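Local coordinates for protein (endoglucanase (e.c.3.2.1.4)) (Streptomyces lividans, PDB 2NLR) that cleaves internal beta-1,4-glucosidic bonds of cellulose as a family 12 endoglucanase and is seen here in complex with a 2-fluorocellotriosyl sugar, at residues A[89-93]-A[167-171]; A[143-148]-A[170-174]. All blocks are in the same frame, centred on the assembly; numbering follows the deposited sequence. Where two conformers were deposited one is given.

Following the chain from the N terminus, strand 86-92 comes first, then the hairpin of strands 136-143 and 146-154, and last the stretch leading into strand 171-175. Interaction 1 joins 89-93 to 167-171 and closes the longer loop, 73 residues with 43 in strands. Interaction 2 starts within that loop, at 143-148, and returns to 170-174, so both end on one stretch and share Ser170 and Gly171. The evidence for continuity is direct: Ile89 N lies 3.0 Å from Trp172 O, and Ile169 CD1 packs on Trp148 CH2. Together they tie the edge of the six-stranded antiparallel sheet to a hairpin of the second sheet.

Interaction 1 (A[89-93]-A[167-171]); sequences ISYGF and SAISG
Ser170 and Phe93 bury the most surface here, and Tyr91 joins them through its backbone. Tyr91 N donates to Ser170 O at 2.8 Å, with an N-H...O angle of 175° and the donor 17° out of the carbonyl plane. This nearly straight bond sets the register: Ser90 and Gly171 form an antiparallel non-hydrogen-bonded pair with CA atoms 4.3 Å apart, and Gly171 CA approaches Ile89 O at 3.2 Å in a CA-H...O contact. Ser90 OG, which also hydrogen-bonds Asn214 ND2 on strand 212-218, shares a water that gives Ser170 O a weak bond. The Phe93 ring is turned toward the incoming loop, its CG anti to the carbonyl carbon (chi1 -58°). Its CE2 comes 3.7 Å from Ser170 CA and 4.1 Å from Ala168 CB, while CZ meets Ile169 O at 3.4 Å, near the ring plane. That carbonyl oxygen is buried without a polar partner. The bridge pairs the start of the outermost strand 171-175 with strand 86-92, in one sheet of the two-sheet beta-sandwich (jelly roll) of family 12 glycosyl hydrolases. Tyr91 OH bonds Gly201 O on strand 194-204, and Phe93 touches Tyr99 and Ala101 of strand 98-108, linking this edge to the second sheet.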
ATOM      1  N   ILE A  89      -1.486  -8.753  -7.654  1.00 11.15           N
ATOM      2  CA  ILE A  89      -2.715  -8.077  -7.340  1.00 10.90           C
ATOM      3  C   ILE A  89      -3.602  -8.068  -8.573  1.00 10.88           C
ATOM      4  O   ILE A  89      -3.158  -8.024  -9.704  1.00 11.01           O
ATOM      5  CB  ILE A  89      -2.469  -6.652  -6.844  1.00 13.06           C
ATOM      6  CG1 ILE A  89      -3.769  -6.086  -6.213  1.00 16.66           C
ATOM      7  CG2 ILE A  89      -1.905  -5.788  -7.945  1.00 14.39           C
ATOM      8  CD1 ILE A  89      -3.618  -5.327  -4.992  1.00 17.72           C
ATOM      9  N   SER A  90      -4.900  -8.091  -8.311  1.00 11.03           N
ATOM     10  CA  SER A  90      -5.984  -7.808  -9.268  1.00 11.44           C
ATOM     11  C   SER A  90      -6.887  -6.768  -8.633  1.00 11.12           C
ATOM     12  O   SER A  90      -7.416  -7.020  -7.523  1.00 11.60           O
ATOM     13  CB  SER A  90      -6.772  -9.071  -9.632  1.00 13.63           C
ATOM     14  OG  SER A  90      -7.922  -8.709 -10.384  1.00 15.43           O
ATOM     15  N   TYR A  91      -7.053  -5.653  -9.317  1.00 10.82           N
ATOM     16  CA  TYR A  91      -7.859  -4.545  -8.839  1.00 10.76           C
ATOM     17  C   TYR A  91      -9.139  -4.393  -9.633  1.00 11.28           C
ATOM     18  O   TYR A  91      -9.159  -4.632 -10.869  1.00 13.51           O
ATOM     19  CB  TYR A  91      -7.067  -3.280  -8.995  1.00 11.46           C
ATOM     20  CG  TYR A  91      -6.111  -2.829  -7.969  1.00 10.30           C
ATOM     21  CD1 TYR A  91      -6.551  -2.531  -6.682  1.00 10.78           C
ATOM     22  CD2 TYR A  91      -4.787  -2.630  -8.222  1.00 10.12           C
ATOM     23  CE1 TYR A  91      -5.712  -2.091  -5.699  1.00 10.16           C
ATOM     24  CE2 TYR A  91      -3.915  -2.152  -7.256  1.00  9.91           C
ATOM     25  CZ  TYR A  91      -4.371  -1.887  -6.010  1.00  9.69           C
ATOM     26  OH  TYR A  91      -3.490  -1.387  -5.045  1.00 10.26           O
ATOM     27  N   GLY A  92     -10.181  -3.969  -8.950  1.00 12.05           N
ATOM     28  CA  GLY A  92     -11.442  -3.486  -9.517  1.00 13.11           C
ATOM     29  C   GLY A  92     -11.562  -1.993  -9.311  1.00 12.28           C
ATOM     30  O   GLY A  92     -11.565  -1.503  -8.188  1.00 13.42           O
ATOM     31  N   PHE A  93     -11.586  -1.252 -10.400  1.00 13.13           N
ATOM     32  CA  PHE A  93     -11.640   0.209 -10.374  1.00 12.86           C
ATOM     33  C   PHE A  93     -13.070   0.680 -10.559  1.00 14.64           C
ATOM     34  O   PHE A  93     -13.932  -0.049 -10.999  1.00 19.29           O
ATOM     35  CB  PHE A  93     -10.718   0.831 -11.438  1.00 13.92           C
ATOM     36  CG  PHE A  93      -9.285   0.431 -11.305  1.00 12.54           C
ATOM     37  CD1 PHE A  93      -8.668   0.447 -10.056  1.00 12.49           C
ATOM     38  CD2 PHE A  93      -8.520   0.066 -12.403  1.00 13.96           C
ATOM     39  CE1 PHE A  93      -7.328   0.108  -9.948  1.00 12.36           C
ATOM     40  CE2 PHE A  93      -7.193  -0.268 -12.267  1.00 13.39           C
ATOM     41  CZ  PHE A  93      -6.595  -0.234 -11.038  1.00 12.99           C
ATOM     42  N   SER A 167      -0.489   4.905 -16.695  1.00 10.50           N
ATOM     43  CA  SER A 167      -1.917   4.689 -16.888  1.00 10.82           C
ATOM     44  C   SER A 167      -2.287   3.501 -16.024  1.00 10.25           C
ATOM     45  O   SER A 167      -1.428   2.805 -15.453  1.00 11.22           O
ATOM     46  CB  SER A 167      -2.239   4.486 -18.363  1.00 13.66           C
ATOM     47  OG  SER A 167      -1.613   3.363 -18.891  1.00 18.62           O
ATOM     48  N   ALA A 168      -3.590   3.242 -15.930  1.00 10.97           N
ATOM     49  CA  ALA A 168      -4.109   2.268 -15.002  1.00 10.46           C
ATOM     50  C   ALA A 168      -3.512   0.891 -15.210  1.00 10.96           C
ATOM     51  O   ALA A 168      -3.491   0.356 -16.337  1.00 13.01           O
ATOM     52  CB  ALA A 168      -5.621   2.229 -15.057  1.00 12.03           C
ATOM     53  N   ILE A 169      -3.099   0.262 -14.116  1.00 10.54           N
ATOM     54  CA  ILE A 169      -2.676  -1.151 -14.057  1.00 10.51           C
ATOM     55  C   ILE A 169      -3.710  -1.928 -13.269  1.00 10.48           C
ATOM     56  O   ILE A 169      -3.797  -1.777 -12.058  1.00 12.07           O
ATOM     57  CB  ILE A 169      -1.286  -1.306 -13.445  1.00 11.34           C
ATOM     58  CG1 ILE A 169      -0.254  -0.403 -14.158  1.00 11.65           C
ATOM     59  CG2 ILE A 169      -0.880  -2.770 -13.409  1.00 11.48           C
ATOM     60  CD1 ILE A 169       1.116  -0.423 -13.455  1.00 12.70           C
ATOM     61  N   SER A 170      -4.533  -2.723 -13.894  0.71 11.45           N
ATOM     62  CA  SER A 170      -5.542  -3.473 -13.155  0.71 11.57           C
ATOM     63  C   SER A 170      -5.070  -4.775 -12.575  0.71 10.58           C
ATOM     64  O   SER A 170      -5.710  -5.332 -11.706  0.71 13.63           O
ATOM     65  CB  SER A 170      -6.770  -3.798 -14.026  0.71 14.92           C
ATOM     66  OG  SER A 170      -6.411  -4.616 -15.078  0.71 18.97           O
ATOM     67  N   GLY A 171      -3.913  -5.289 -13.044  1.00 11.62           N
ATOM     68  CA  GLY A 171      -3.382  -6.508 -12.493  1.00 14.11           C
ATOM     69  C   GLY A 171      -1.911  -6.580 -12.795  1.00 11.86           C
ATOM     70  O   GLY A 171      -1.492  -6.205 -13.876  1.00 13.07           O
TER
HETATM   71  O   HOH W   1      -6.977  -8.287 -12.817  0.57 27.72           O

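Interaction 2 (A[143-148]-A[170-174]); sequences VGGRTW and SGWSF
A tight beta hairpin, with a type I' turn from Val143 to Arg146 between strands 136-143 and 146-154, meets the edge strand 171-175 chiefly through the indole of Trp172. Trp172 has the most surface buried in this contact, and its CG lies anti to the backbone N (chi1 -164°), which sends the ring out to the hairpin. Arg146 crosses one face of it with an extended chain. Its CD sits 3.8 Å from the centroid of the six-membered ring in a CH-pi contact, and its CZ is 4.1 Å from the centroid of the five-membered ring, over the face, a cation-pi interaction. The guanidinium is tilted 69° to the indole plane, so the two do not lie flat on each other. Arg146 NE comes 3.2 Å from Trp172 NE1, but both are donors and the pair is no hydrogen bond. Phe174 CB, 3.4 Å above the plane, lies on the opposite face, so the indole is clamped between the arginine and its own strand. At the rim, Gly144 O lies in the ring plane, 3.6 Å from Trp172 CZ2. Trp148 CZ2 approaches Trp172 CZ3 at 3.5 Å, the two six-membered rings being oblique with planes 41° apart. Trp148 is fixed by a nearly straight bond from NE1 to Val143 O, 3.1 Å long, with the oxygen in the plane of the indole; that oxygen also accepts from Arg146 N, so one carbonyl holds both turn and indole. Phe179 of helix 176-185 packs on Trp172 and meets the Trp148 ring edge-to-face, while Phe125 and Ile123 of strand 119-128 touch Trp172 and Trp148 respectively. The hairpin is thus joined to the end strand of the six-stranded sheet, with helix and second-sheet residues alongside.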
ATOM      1  N   VAL A 143      11.332  -0.047 -13.546  1.00  9.18           N
ATOM      2  CA  VAL A 143      11.353  -1.039 -12.501  1.00  9.14           C
ATOM      3  C   VAL A 143      10.401  -2.155 -12.909  1.00  9.28           C
ATOM      4  O   VAL A 143       9.237  -1.936 -13.211  1.00 10.17           O
ATOM      5  CB  VAL A 143      10.955  -0.481 -11.115  1.00  9.92           C
ATOM      6  CG1 VAL A 143      11.141  -1.552 -10.035  1.00 11.30           C
ATOM      7  CG2 VAL A 143      11.764   0.738 -10.766  1.00 11.75           C
ATOM      8  N   GLY A 144      10.946  -3.404 -12.901  1.00 10.01           N
ATOM      9  CA  GLY A 144      10.112  -4.528 -13.244  1.00 10.22           C
ATOM     10  C   GLY A 144       9.626  -4.520 -14.699  1.00 10.24           C
ATOM     11  O   GLY A 144       8.644  -5.182 -14.982  1.00 11.57           O
ATOM     12  N   GLY A 145      10.306  -3.834 -15.576  1.00  9.74           N
ATOM     13  CA  GLY A 145       9.901  -3.791 -16.971  1.00 10.65           C
ATOM     14  C   GLY A 145       8.881  -2.742 -17.278  1.00 11.82           C
ATOM     15  O   GLY A 145       8.426  -2.689 -18.444  1.00 14.41           O
ATOM     16  N   ARG A 146       8.559  -1.915 -16.298  1.00 11.10           N
ATOM     17  CA  ARG A 146       7.542  -0.867 -16.450  1.00 12.60           C
ATOM     18  C   ARG A 146       8.190   0.467 -16.154  1.00 10.45           C
ATOM     19  O   ARG A 146       9.110   0.546 -15.332  1.00 10.23           O
ATOM     20  CB  ARG A 146       6.304  -1.156 -15.494  1.00 13.12           C
ATOM     21  CG  ARG A 146       5.420  -2.282 -16.005  1.00 18.30           C
ATOM     22  CD  ARG A 146       4.210  -2.439 -15.113  1.00 20.67           C
ATOM     23  NE  ARG A 146       3.453  -3.602 -15.522  1.00 26.56           N
ATOM     24  CZ  ARG A 146       2.348  -3.547 -16.214  1.00 24.98           C
ATOM     25  NH1 ARG A 146       1.863  -2.412 -16.526  1.00 18.47           N
ATOM     26  NH2 ARG A 146       1.752  -4.686 -16.531  1.00 33.65           N
ATOM     27  N   THR A 147       7.667   1.540 -16.720  1.00 11.23           N
ATOM     28  CA  THR A 147       8.133   2.890 -16.466  1.00 10.44           C
ATOM     29  C   THR A 147       7.261   3.521 -15.369  1.00  9.86           C
ATOM     30  O   THR A 147       6.015   3.323 -15.318  1.00 12.12           O
ATOM     31  CB  THR A 147       8.102   3.721 -17.720  1.00 14.88           C
ATOM     32  OG1 THR A 147       8.968   3.044 -18.636  1.00 22.21           O
ATOM     33  CG2 THR A 147       8.654   5.110 -17.480  1.00 17.97           C
ATOM     34  N   TRP A 148       7.910   4.287 -14.500  1.00  9.28           N
ATOM     35  CA  TRP A 148       7.272   4.990 -13.397  1.00  9.00           C
ATOM     36  C   TRP A 148       7.752   6.421 -13.310  1.00  9.32           C
ATOM     37  O   TRP A 148       8.951   6.644 -13.511  1.00 10.37           O
ATOM     38  CB  TRP A 148       7.653   4.284 -12.042  1.00  9.13           C
ATOM     39  CG  TRP A 148       7.347   2.807 -12.111  1.00  9.08           C
ATOM     40  CD1 TRP A 148       8.226   1.842 -12.537  1.00  9.28           C
ATOM     41  CD2 TRP A 148       6.127   2.142 -11.788  1.00  8.44           C
ATOM     42  NE1 TRP A 148       7.631   0.612 -12.502  1.00  9.11           N
ATOM     43  CE2 TRP A 148       6.342   0.754 -12.051  1.00  8.38           C
ATOM     44  CE3 TRP A 148       4.893   2.545 -11.327  1.00  8.95           C
ATOM     45  CZ2 TRP A 148       5.343  -0.185 -11.854  1.00  9.46           C
ATOM     46  CZ3 TRP A 148       3.887   1.605 -11.121  1.00  9.59           C
ATOM     47  CH2 TRP A 148       4.134   0.246 -11.392  1.00  9.30           C
ATOM     48  N   SER A 170      -4.533  -2.723 -13.894  0.71 11.45           N
ATOM     49  CA  SER A 170      -5.542  -3.473 -13.155  0.71 11.57           C
ATOM     50  C   SER A 170      -5.070  -4.775 -12.575  0.71 10.58           C
ATOM     51  O   SER A 170      -5.710  -5.332 -11.706  0.71 13.63           O
ATOM     52  CB  SER A 170      -6.770  -3.798 -14.026  0.71 14.92           C
ATOM     53  OG  SER A 170      -6.411  -4.616 -15.078  0.71 18.97           O
ATOM     54  N   GLY A 171      -3.913  -5.289 -13.044  1.00 11.62           N
ATOM     55  CA  GLY A 171      -3.382  -6.508 -12.493  1.00 14.11           C
ATOM     56  C   GLY A 171      -1.911  -6.580 -12.795  1.00 11.86           C
ATOM     57  O   GLY A 171      -1.492  -6.205 -13.876  1.00 13.07           O
ATOM     58  N   TRP A 172      -1.115  -7.116 -11.852  1.00 10.87           N
ATOM     59  CA  TRP A 172       0.288  -7.316 -12.125  1.00 10.70           C
ATOM     60  C   TRP A 172       0.827  -8.303 -11.111  1.00 10.73           C
ATOM     61  O   TRP A 172       0.327  -8.417  -9.996  1.00 13.06           O
ATOM     62  CB  TRP A 172       1.011  -5.970 -12.023  1.00 11.91           C
ATOM     63  CG  TRP A 172       2.395  -5.935 -12.630  1.00 11.58           C
ATOM     64  CD1 TRP A 172       2.866  -6.618 -13.691  1.00 12.97           C
ATOM     65  CD2 TRP A 172       3.501  -5.116 -12.169  1.00 10.34           C
ATOM     66  NE1 TRP A 172       4.198  -6.295 -13.921  1.00 13.05           N
ATOM     67  CE2 TRP A 172       4.585  -5.372 -12.983  1.00 11.96           C
ATOM     68  CE3 TRP A 172       3.671  -4.192 -11.129  1.00 11.23           C
ATOM     69  CZ2 TRP A 172       5.832  -4.747 -12.806  1.00 12.38           C
ATOM     70  CZ3 TRP A 172       4.865  -3.565 -10.922  1.00 11.10           C
ATOM     71  CH2 TRP A 172       5.934  -3.849 -11.771  1.00 11.64           C
ATOM     72  N   SER A 173       1.869  -8.991 -11.486  1.00 10.57           N
ATOM     73  CA  SER A 173       2.746  -9.730 -10.584  1.00 10.66           C
ATOM     74  C   SER A 173       4.150  -9.152 -10.730  1.00  9.57           C
ATOM     75  O   SER A 173       4.571  -8.840 -11.824  1.00 12.41           O
ATOM     76  CB  SER A 173       2.874 -11.215 -10.973  0.61 12.08           C
ATOM     77  OG  SER A 173       1.631 -11.864 -10.934  0.61 14.43           O
ATOM     78  N   PHE A 174       4.836  -8.952  -9.637  1.00  9.46           N
ATOM     79  CA  PHE A 174       6.118  -8.254  -9.630  1.00  9.44           C
ATOM     80  C   PHE A 174       6.898  -8.637  -8.381  1.00  9.36           C
ATOM     81  O   PHE A 174       6.374  -9.276  -7.471  1.00  9.90           O
ATOM     82  CB  PHE A 174       5.918  -6.741  -9.690  1.00 10.02           C
ATOM     83  CG  PHE A 174       5.268  -6.141  -8.483  1.00  9.16           C
ATOM     84  CD1 PHE A 174       3.916  -6.216  -8.242  1.00  9.99           C
ATOM     85  CD2 PHE A 174       6.036  -5.472  -7.544  1.00  9.73           C
ATOM     86  CE1 PHE A 174       3.343  -5.667  -7.131  1.00 10.62           C
ATOM     87  CE2 PHE A 174       5.456  -4.859  -6.435  1.00  9.95           C
ATOM     88  CZ  PHE A 174       4.109  -4.956  -6.196  1.00 10.72           C
TER